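Local coordinates for L-glyceraldehyde 3-phosphate reductase (Clostridium beijerinckii, PDB 6HG6), which binds NADPH in a TIM barrel and acts as an aldo-keto reductase, probably reducing aldehydes such as furfural at the expense of the cofactor, at residues Gly207-Ala212 with Asp289-Ser294; Leu272-Thr277 with Ile315-Glu320; Met281-Val286 with Ile306-Ile311. All blocks are in the same frame, centred on the assembly; numbering follows the deposited sequence.

Contact 1. Residues Gly207-Ala212 with Asp289-Ser294. With EDO (1,2-ethanediol), chain H.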
loop_
_atom_site.group_PDB
_atom_site.type_symbol
_atom_site.label_atom_id
_atom_site.label_comp_id
_atom_site.label_asym_id
_atom_site.label_seq_id
_atom_site.Cartn_x
_atom_site.Cartn_y
_atom_site.Cartn_z
ATOM N N GLY A 207 -18.100 4.935 -1.143
ATOM C CA GLY A 207 -18.381 4.662 0.274
ATOM C C GLY A 207 -17.224 4.077 1.053
ATOM O O GLY A 207 -17.382 3.993 2.273
ATOM N N LEU A 208 -16.093 3.752 0.429
ATOM C CA LEU A 208 -15.004 3.032 1.133
ATOM C C LEU A 208 -14.406 3.911 2.226
ATOM O O LEU A 208 -14.241 3.407 3.384
ATOM C CB LEU A 208 -13.962 2.505 0.143
ATOM C CG LEU A 208 -12.860 1.607 0.720
ATOM C CD1 LEU A 208 -11.832 2.448 1.461
ATOM C CD2 LEU A 208 -13.431 0.506 1.633
ATOM N N LYS A 209 -14.050 5.145 1.918
ATOM C CA LYS A 209 -13.368 5.986 2.931
ATOM C C LYS A 209 -14.261 6.180 4.162
ATOM O O LYS A 209 -13.741 5.980 5.291
ATOM C CB LYS A 209 -12.928 7.299 2.315
ATOM C CG LYS A 209 -11.892 8.075 3.107
ATOM C CD LYS A 209 -11.500 9.343 2.355
ATOM C CE LYS A 209 -10.555 10.222 3.143
ATOM N NZ LYS A 209 -10.410 11.584 2.599
ATOM N N ARG A 210 -15.541 6.454 3.961
ATOM C CA ARG A 210 -16.506 6.643 5.065
ATOM C C ARG A 210 -16.778 5.310 5.787
ATOM O O ARG A 210 -16.856 5.351 7.009
ATOM C CB ARG A 210 -17.791 7.268 4.528
ATOM C CG ARG A 210 -18.924 7.377 5.542
ATOM C CD ARG A 210 -20.074 8.097 4.858
ATOM N NE ARG A 210 -21.414 7.894 5.420
ATOM C CZ ARG A 210 -22.220 8.822 5.970
ATOM N NH1 ARG A 210 -21.862 10.095 6.099
ATOM N NH2 ARG A 210 -23.420 8.458 6.391
ATOM N N ALA A 211 -16.969 4.196 5.081
ATOM C CA ALA A 211 -17.264 2.887 5.712
ATOM C C ALA A 211 -16.063 2.470 6.563
ATOM O O ALA A 211 -16.281 1.961 7.652
ATOM C CB ALA A 211 -17.608 1.830 4.686
ATOM N N ALA A 212 -14.833 2.665 6.081
ATOM C CA ALA A 212 -13.613 2.266 6.821
ATOM C C ALA A 212 -13.595 3.047 8.131
ATOM O O ALA A 212 -13.488 2.431 9.204
ATOM C CB ALA A 212 -12.374 2.485 6.014
ATOM N N ASP A 289 -6.555 13.390 6.049
ATOM C CA ASP A 289 -7.674 12.889 6.889
ATOM C C ASP A 289 -7.201 11.700 7.734
ATOM O O ASP A 289 -6.560 10.785 7.216
ATOM C CB ASP A 289 -8.889 12.545 6.028
ATOM C CG ASP A 289 -9.413 13.738 5.242
ATOM O OD1 ASP A 289 -9.546 14.858 5.823
ATOM O OD2 ASP A 289 -9.618 13.573 4.035
ATOM N N SER A 290 -7.568 11.689 9.007
ATOM C CA SER A 290 -7.103 10.641 9.964
ATOM C C SER A 290 -7.507 9.244 9.520
ATOM O O SER A 290 -6.775 8.280 9.908
ATOM C CB SER A 290 -7.633 10.943 11.369
ATOM O OG SER A 290 -9.050 10.882 11.370
ATOM N N GLU A 291 -8.604 9.068 8.774
ATOM C CA GLU A 291 -9.053 7.706 8.406
ATOM C C GLU A 291 -8.093 7.088 7.383
ATOM O O GLU A 291 -8.133 5.877 7.186
ATOM C CB GLU A 291 -10.493 7.639 7.913
ATOM C CG GLU A 291 -10.800 8.511 6.707
ATOM C CD GLU A 291 -11.280 9.911 7.027
ATOM O OE1 GLU A 291 -10.773 10.566 8.024
ATOM O OE2 GLU A 291 -12.191 10.359 6.269
ATOM N N VAL A 292 -7.207 7.862 6.767
ATOM C CA VAL A 292 -6.183 7.251 5.874
ATOM C C VAL A 292 -4.970 6.978 6.758
ATOM O O VAL A 292 -4.398 7.914 7.312
ATOM C CB VAL A 292 -5.849 8.119 4.654
ATOM C CG1 VAL A 292 -4.715 7.489 3.861
ATOM C CG2 VAL A 292 -7.095 8.273 3.796
ATOM N N THR A 293 -4.656 5.724 6.942
ATOM C CA THR A 293 -3.598 5.312 7.901
ATOM C C THR A 293 -2.200 5.576 7.331
ATOM O O THR A 293 -1.346 6.148 8.010
ATOM C CB THR A 293 -3.730 3.829 8.212
ATOM O OG1 THR A 293 -5.095 3.522 8.504
ATOM C CG2 THR A 293 -2.796 3.429 9.339
ATOM N N SER A 294 -2.006 5.240 6.076
ATOM C CA SER A 294 -0.673 5.221 5.441
ATOM C C SER A 294 -0.806 5.441 3.947
ATOM O O SER A 294 -1.869 5.178 3.358
ATOM C CB SER A 294 -0.025 3.862 5.677
ATOM O OG SER A 294 1.325 3.819 5.264
HETATM C C1 EDO H . -20.120 7.924 1.176
HETATM O O1 EDO H . -20.871 6.926 1.864
HETATM C C2 EDO H . -20.090 7.699 -0.295
HETATM O O2 EDO H . -18.794 7.836 -0.849
#
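K209 reaches from the first turn of helix 208-214 to D289, and its NZ forms a salt bridge of 2.6 Å with D289 OD2. The ammonium group meets that oxygen on the anti side of the carboxylate, 21° out of its plane. Lysine suits the place because its chain is long and apolar up to the charge: with CG anti to the backbone N (chi1 -163°) and every later torsion extended, it carries NZ past E291 to D289.

On the way, K209 CG lies against E291 CG. E291 crosses the lysine at about a right angle, its OE2 3.5 Å from K209 CE, and V292 CG2 touches the same K209 CE at 4.0 Å. E291 OE2 lies 4.3 Å from K209 NZ, too far for a salt bridge, yet its charge probably still helps to stabilise the ammonium. Y196 OH gives NZ a further partner.

Both acidic residues are presented by a type I turn from D289 to V292, closed by V292 N to D289 O at 3.0 Å. At the start of the helix, the N-cap G207 has a positive phi, which glycine adopts easily; its N makes a weak bond to a 1,2-ethanediol, probably from the crystallisation liquor.

In the TIM barrel this helix rests through L208 and A212 on strand 189-195, while K209 and A212 touch strand 218-222. The contact thus fastens the helix to the loop that leads from helix 278-286 into strand 294-297.

Contact 2. Residues Leu272-Thr277 with Ile315-Glu320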
loop_
_atom_site.group_PDB
_atom_site.type_symbol
_atom_site.label_atom_id
_atom_site.label_comp_id
_atom_site.label_asym_id
_atom_site.label_seq_id
_atom_site.Cartn_x
_atom_site.Cartn_y
_atom_site.Cartn_z
ATOM N N LEU A 272 4.692 24.419 -4.466
ATOM C CA LEU A 272 5.862 25.313 -4.299
ATOM C C LEU A 272 5.626 26.282 -3.094
ATOM O O LEU A 272 6.599 26.405 -2.159
ATOM C CB LEU A 272 6.134 26.142 -5.573
ATOM C CG LEU A 272 6.674 25.392 -6.797
ATOM C CD1 LEU A 272 6.928 26.338 -7.950
ATOM C CD2 LEU A 272 7.955 24.636 -6.482
ATOM N N ASN A 273 4.353 26.774 -2.976
ATOM C CA ASN A 273 3.975 27.784 -1.946
ATOM C C ASN A 273 4.067 27.144 -0.554
ATOM O O ASN A 273 4.258 27.892 0.416
ATOM C CB ASN A 273 2.585 28.377 -2.182
ATOM C CG ASN A 273 2.526 29.320 -3.360
ATOM O OD1 ASN A 273 3.508 29.983 -3.704
ATOM N ND2 ASN A 273 1.349 29.440 -3.958
ATOM N N ARG A 274 3.932 25.823 -0.481
ATOM C CA ARG A 274 4.046 24.999 0.754
ATOM C C ARG A 274 5.497 24.562 1.007
ATOM O O ARG A 274 5.710 23.900 2.001
ATOM C CB ARG A 274 3.213 23.716 0.632
ATOM C CG ARG A 274 1.714 23.950 0.641
ATOM C CD ARG A 274 0.960 22.707 0.275
ATOM N NE ARG A 274 1.223 21.581 1.143
ATOM C CZ ARG A 274 0.650 21.360 2.308
ATOM N NH1 ARG A 274 -0.205 22.226 2.811
ATOM N NH2 ARG A 274 0.973 20.287 2.985
ATOM N N GLY A 275 6.451 24.863 0.125
ATOM C CA GLY A 275 7.845 24.410 0.272
ATOM C C GLY A 275 7.975 22.938 -0.062
ATOM O O GLY A 275 8.881 22.308 0.454
ATOM N N GLN A 276 7.072 22.394 -0.884
ATOM C CA GLN A 276 7.071 20.974 -1.280
ATOM C C GLN A 276 7.165 20.823 -2.804
ATOM O O GLN A 276 6.713 21.725 -3.540
ATOM C CB GLN A 276 5.752 20.324 -0.856
ATOM C CG GLN A 276 5.530 20.222 0.652
ATOM C CD GLN A 276 4.361 19.319 0.975
ATOM O OE1 GLN A 276 3.212 19.627 0.668
ATOM N NE2 GLN A 276 4.638 18.183 1.607
ATOM N N THR A 277 7.674 19.676 -3.260
ATOM C CA THR A 277 7.518 19.245 -4.666
ATOM C C THR A 277 6.050 18.827 -4.829
ATOM O O THR A 277 5.385 18.539 -3.792
ATOM C CB THR A 277 8.434 18.058 -4.997
ATOM O OG1 THR A 277 8.086 17.006 -4.101
ATOM C CG2 THR A 277 9.910 18.393 -4.915
ATOM N N ILE A 315 1.186 17.262 6.573
ATOM C CA ILE A 315 -0.100 16.642 6.119
ATOM C C ILE A 315 -1.254 17.623 6.370
ATOM O O ILE A 315 -2.396 17.300 6.001
ATOM C CB ILE A 315 -0.305 15.270 6.765
ATOM C CG1 ILE A 315 -0.427 15.339 8.294
ATOM C CG2 ILE A 315 0.831 14.346 6.326
ATOM C CD1 ILE A 315 -0.811 14.022 8.935
ATOM N N GLY A 316 -0.947 18.775 6.965
ATOM C CA GLY A 316 -1.932 19.852 7.192
ATOM C C GLY A 316 -2.098 20.763 5.986
ATOM O O GLY A 316 -1.094 21.225 5.432
ATOM N N PHE A 317 -3.336 21.131 5.688
ATOM C CA PHE A 317 -3.705 21.986 4.544
ATOM C C PHE A 317 -4.698 23.033 5.030
ATOM O O PHE A 317 -5.569 22.648 5.818
ATOM C CB PHE A 317 -4.362 21.138 3.461
ATOM C CG PHE A 317 -3.409 20.282 2.674
ATOM C CD1 PHE A 317 -2.934 19.094 3.184
ATOM C CD2 PHE A 317 -2.926 20.703 1.445
ATOM C CE1 PHE A 317 -2.057 18.308 2.444
ATOM C CE2 PHE A 317 -2.067 19.904 0.703
ATOM C CZ PHE A 317 -1.611 18.723 1.211
ATOM N N THR A 318 -4.603 24.239 4.507
ATOM C CA THR A 318 -5.580 25.333 4.766
ATOM C C THR A 318 -6.862 24.949 3.996
ATOM O O THR A 318 -6.754 24.218 2.878
ATOM C CB THR A 318 -5.035 26.703 4.344
ATOM O OG1 THR A 318 -4.869 26.850 2.893
ATOM C CG2 THR A 318 -3.722 27.033 5.027
ATOM N N ASP A 319 -8.022 25.519 4.441
ATOM C CA ASP A 319 -9.312 25.315 3.717
ATOM C C ASP A 319 -9.136 25.887 2.290
ATOM O O ASP A 319 -9.639 25.259 1.326
ATOM C CB ASP A 319 -10.494 25.892 4.519
ATOM C CG ASP A 319 -10.796 25.151 5.826
ATOM O OD1 ASP A 319 -10.508 23.956 5.911
ATOM O OD2 ASP A 319 -11.297 25.796 6.774
ATOM N N GLU A 320 -8.273 26.895 2.140
ATOM C CA GLU A 320 -8.032 27.524 0.800
ATOM C C GLU A 320 -7.257 26.530 -0.133
ATOM O O GLU A 320 -7.605 26.515 -1.462
ATOM C CB GLU A 320 -7.237 28.818 0.875
ATOM C CG GLU A 320 -7.072 29.472 -0.481
ATOM C CD GLU A 320 -6.422 30.841 -0.390
ATOM O OE1 GLU A 320 -5.399 30.886 0.323
ATOM O OE2 GLU A 320 -6.944 31.857 -0.975
#
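The guanidinium of R274 is stacked on the ring face of F317, the two planes only 2° apart and their centres separated by 3.7 Å. R274 CZ stands over the ring face, so this is a cation-pi contact as well as a stack. F317 CE2 sits beneath the centre of the guanidinium, whereas NH1 lies out toward the ring's rim, above CD2. The side chains as a whole cross at about a right angle; a bend at chi3 of R274 (58°) turns the terminal plane parallel to the ring.

Stacking leaves the N-H groups pointing outward in the guanidinium plane, where they can still bond. R274 NH1 donates to G316 O at 2.9 Å, in that plane and nearly straight (162°), and R274 NH2 adds a weak bond to the same oxygen. Q276 OE1 is gripped side-on by two nitrogens: R274 NE makes the shorter, straighter bond to Q276 OE1, 2.8 Å, while R274 NH2 approaches it from above the carbonyl plane. With these bonds and the ring below, the guanidinium is held against rotation. Arginine fits because it offers a flat cation with several donors around its rim, and phenylalanine because its face is broad and electron-rich. E321 supplies a salt bridge to NH1, probably helping to balance its charge.

G275, at positive phi, ends helix 258-273 in a Schellman motif, and T318 caps the start of helix 319-329. This surface contact therefore joins the end of one helix to the approach of the other. Helix 278-286 packs against both segments through M281, which touches R274, Q276 and F317, while F317 also packs on L322 and I325 of helix 319-329.

Contact 3. Residues Met281-Val286 with Ile306-Ile311; sequences MALSWV and IENVGI. With NDP (NADPH dihydro-nicotinamide-adenine-dinucleotide phosphate), chain B.
Helix 278-286 passes closest to the 306-311 segment at S284 and I311, whose CA atoms are 5.4 Å apart. Residues 281-286 are helical throughout; 306-308 belong to helix 302-308, and by I311 the chain has a 3-10 conformation. Such a close approach suits a small serine, beside which I311 can settle.

L283 and I311 direct their CB atoms at the opposite backbone. L283 CB meets I311 CD1 at 3.6 Å. Farther out, L283 CD1 rests 3.5 Å from N308 CG, the two side chains crossing at about a right angle; N308 CG lies beside its own backbone N (chi1 -70°), which brings the amide alongside this methyl. Leucine is apt here: its CB serves I311 while one methyl branch, CD1, reaches the amide. L283 also touches V295 and I297 of strand 294-297. S284 OG lies 3.1 Å from I311 O and receives a hydrogen bond from Q276 NE2, so this buried hydroxyl is set among several polar partners, Q280 O among them.

Beyond the apolar core the second segment turns to the adenine of NADPH. N308 ND2 donates to N7A of the cofactor at 3.0 Å; N308 OD1 also faces N6A, but at a modelled separation too short to be taken literally. E307 OE2 accepts from N6A at 2.9 Å, almost straight (176°), and is itself bonded to T277 OG1. An amide that donates to N7A and a carboxylate that accepts from the amino group are consistent with selection of adenine; L283 CD1 lies over a face of the N308 amide, which would help to hold its plane.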
loop_
_atom_site.group_PDB
_atom_site.type_symbol
_atom_site.label_atom_id
_atom_site.label_comp_id
_atom_site.label_asym_id
_atom_site.label_seq_id
_atom_site.Cartn_x
_atom_site.Cartn_y
_atom_site.Cartn_z
ATOM N N MET A 281 3.531 17.038 -2.082
ATOM C CA MET A 281 2.193 17.541 -1.698
ATOM C C MET A 281 1.152 16.450 -1.950
ATOM O O MET A 281 0.206 16.316 -1.154
ATOM C CB MET A 281 1.796 18.777 -2.485
ATOM C CG MET A 281 0.489 19.308 -2.000
ATOM S SD MET A 281 -0.003 20.826 -2.817
ATOM C CE MET A 281 -0.609 20.174 -4.378
ATOM N N ALA A 282 1.310 15.690 -3.036
ATOM C CA ALA A 282 0.369 14.615 -3.395
ATOM C C ALA A 282 0.354 13.574 -2.272
ATOM O O ALA A 282 -0.737 13.056 -1.980
ATOM C CB ALA A 282 0.734 14.013 -4.741
ATOM N N LEU A 283 1.523 13.263 -1.689
ATOM C CA LEU A 283 1.626 12.275 -0.584
ATOM C C LEU A 283 0.979 12.867 0.672
ATOM O O LEU A 283 0.181 12.166 1.295
ATOM C CB LEU A 283 3.080 11.905 -0.306
ATOM C CG LEU A 283 3.834 11.225 -1.448
ATOM C CD1 LEU A 283 5.250 10.902 -0.997
ATOM C CD2 LEU A 283 3.132 9.975 -1.914
ATOM N N SER A 284 1.284 14.121 0.987
ATOM C CA SER A 284 0.701 14.834 2.155
ATOM C C SER A 284 -0.824 14.881 2.015
ATOM O O SER A 284 -1.514 14.679 3.011
ATOM C CB SER A 284 1.251 16.183 2.326
ATOM O OG SER A 284 2.641 16.115 2.521
ATOM N N TRP A 285 -1.339 15.128 0.813
ATOM C CA TRP A 285 -2.797 15.276 0.628
ATOM C C TRP A 285 -3.508 13.954 0.942
ATOM O O TRP A 285 -4.559 13.954 1.609
ATOM C CB TRP A 285 -3.066 15.812 -0.784
ATOM C CG TRP A 285 -4.515 16.023 -1.052
ATOM C CD1 TRP A 285 -5.192 17.194 -0.923
ATOM C CD2 TRP A 285 -5.474 15.050 -1.497
ATOM N NE1 TRP A 285 -6.501 17.004 -1.252
ATOM C CE2 TRP A 285 -6.710 15.722 -1.609
ATOM C CE3 TRP A 285 -5.414 13.703 -1.830
ATOM C CZ2 TRP A 285 -7.882 15.078 -1.992
ATOM C CZ3 TRP A 285 -6.574 13.072 -2.224
ATOM C CH2 TRP A 285 -7.778 13.759 -2.328
ATOM N N VAL A 286 -2.993 12.841 0.460
ATOM C CA VAL A 286 -3.631 11.533 0.714
ATOM C C VAL A 286 -3.740 11.269 2.227
ATOM O O VAL A 286 -4.685 10.563 2.625
ATOM C CB VAL A 286 -2.848 10.442 -0.038
ATOM C CG1 VAL A 286 -3.111 9.107 0.508
ATOM C CG2 VAL A 286 -3.163 10.511 -1.519
ATOM N N ILE A 306 14.029 9.015 0.384
ATOM C CA ILE A 306 14.550 10.085 1.272
ATOM C C ILE A 306 13.741 11.376 1.054
ATOM O O ILE A 306 13.354 11.983 2.045
ATOM C CB ILE A 306 16.065 10.214 1.038
ATOM C CG1 ILE A 306 16.755 8.945 1.542
ATOM C CG2 ILE A 306 16.614 11.459 1.708
ATOM C CD1 ILE A 306 18.178 8.753 1.084
ATOM N N GLU A 307 13.433 11.774 -0.182
ATOM C CA GLU A 307 12.577 12.976 -0.420
ATOM C C GLU A 307 11.171 12.718 0.147
ATOM O O GLU A 307 10.560 13.607 0.723
ATOM C CB GLU A 307 12.458 13.284 -1.919
ATOM C CG GLU A 307 11.312 14.247 -2.262
ATOM C CD GLU A 307 11.310 14.863 -3.664
ATOM O OE1 GLU A 307 12.352 15.511 -4.050
ATOM O OE2 GLU A 307 10.251 14.696 -4.381
ATOM N N ASN A 308 10.625 11.552 -0.060
ATOM C CA ASN A 308 9.193 11.337 0.237
ATOM C C ASN A 308 8.940 11.273 1.742
ATOM O O ASN A 308 7.828 11.605 2.119
ATOM C CB ASN A 308 8.653 10.060 -0.397
ATOM C CG ASN A 308 8.528 10.119 -1.900
ATOM O OD1 ASN A 308 8.730 11.182 -2.510
ATOM N ND2 ASN A 308 8.223 8.955 -2.482
ATOM N N VAL A 309 9.912 10.873 2.567
ATOM C CA VAL A 309 9.599 10.622 4.009
ATOM C C VAL A 309 9.420 11.953 4.754
ATOM O O VAL A 309 8.830 11.903 5.826
ATOM C CB VAL A 309 10.574 9.668 4.721
ATOM C CG1 VAL A 309 10.376 8.239 4.216
ATOM C CG2 VAL A 309 12.024 10.107 4.671
ATOM N N GLY A 310 9.854 13.093 4.215
ATOM C CA GLY A 310 9.597 14.398 4.865
ATOM C C GLY A 310 8.104 14.744 4.874
ATOM O O GLY A 310 7.674 15.495 5.721
ATOM N N ILE A 311 7.323 14.201 3.958
ATOM C CA ILE A 311 5.911 14.617 3.691
ATOM C C ILE A 311 5.026 14.344 4.902
ATOM O O ILE A 311 4.080 15.141 5.115
ATOM C CB ILE A 311 5.377 13.933 2.430
ATOM C CG1 ILE A 311 5.139 12.434 2.649
ATOM C CG2 ILE A 311 6.306 14.183 1.260
ATOM C CD1 ILE A 311 3.782 12.111 3.245
HETATM P PA NDP B . 3.369 5.875 -6.452
HETATM O O1A NDP B . 2.098 6.472 -6.957
HETATM O O2A NDP B . 4.054 6.292 -5.190
HETATM O O5B NDP B . 4.450 5.823 -7.642
HETATM C C5B NDP B . 5.777 5.295 -7.376
HETATM C C4B NDP B . 6.711 5.710 -8.483
HETATM O O4B NDP B . 6.674 7.157 -8.585
HETATM C C3B NDP B . 8.195 5.357 -8.305
HETATM O O3B NDP B . 8.537 4.066 -8.803
HETATM C C2B NDP B . 8.857 6.462 -9.118
HETATM O O2B NDP B . 8.746 6.097 -10.491
HETATM C C1B NDP B . 7.966 7.662 -8.821
HETATM N N9A NDP B . 8.334 8.451 -7.652
HETATM C C8A NDP B . 8.297 8.063 -6.335
HETATM N N7A NDP B . 8.634 9.014 -5.500
HETATM C C5A NDP B . 8.910 10.102 -6.315
HETATM C C6A NDP B . 9.320 11.420 -6.032
HETATM N N6A NDP B . 9.529 11.877 -4.800
HETATM N N1A NDP B . 9.497 12.264 -7.081
HETATM C C2A NDP B . 9.282 11.796 -8.319
HETATM N N3A NDP B . 8.889 10.583 -8.703
HETATM C C4A NDP B . 8.716 9.772 -7.644
HETATM O O3 NDP B . 3.090 4.303 -6.194
HETATM P PN NDP B . 2.853 3.020 -7.122
HETATM O O1N NDP B . 4.199 2.503 -7.507
HETATM O O2N NDP B . 1.826 3.286 -8.174
HETATM O O5D NDP B . 2.200 2.018 -6.040
HETATM C C5D NDP B . 2.836 1.923 -4.739
HETATM C C4D NDP B . 2.519 0.578 -4.130
HETATM O O4D NDP B . 1.095 0.456 -3.964
HETATM C C3D NDP B . 2.874 -0.651 -4.963
HETATM O O3D NDP B . 4.266 -0.925 -4.883
HETATM C C2D NDP B . 1.985 -1.699 -4.283
HETATM O O2D NDP B . 2.579 -2.140 -3.090
HETATM C C1D NDP B . 0.712 -0.910 -3.994
HETATM N N1N NDP B . -0.322 -1.102 -5.042
HETATM C C2N NDP B . -1.465 -1.807 -4.750
HETATM C C3N NDP B . -2.321 -2.255 -5.718
HETATM C C7N NDP B . -3.548 -3.027 -5.311
HETATM O O7N NDP B . -3.728 -3.358 -4.124
HETATM N N7N NDP B . -4.400 -3.356 -6.281
HETATM C C4N NDP B . -1.975 -1.937 -7.148
HETATM C C5N NDP B . -0.842 -1.005 -7.330
HETATM C C6N NDP B . -0.136 -0.577 -6.308
HETATM P P2B NDP B . 9.927 6.581 -11.483
HETATM O O1X NDP B . 11.260 6.755 -10.783
HETATM O O2X NDP B . 9.984 5.492 -12.543
HETATM O O3X NDP B . 9.374 7.894 -12.016
#

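In the fold
From the N terminus, the chain passes through most of the barrel before 207-212, the first partner of contact 1, which closes only when the loop 289-294 is reached just before the last barrel strand. Within that span lie 272-277 and 281-286, so contacts 2 and 3 both begin inside the loop of contact 1 and end beyond it: each crosses it. Contact 3 closes at 306-311, nested within the loop that contact 2 completes at 315-320, and the two touch. Contact 1 ties helix 208-214 to the loop before strand 294-297, contact 2 the end of helix 258-273 to the approach to helix 319-329, and contact 3 helix 278-286 to the NADPH-binding helix 302-308.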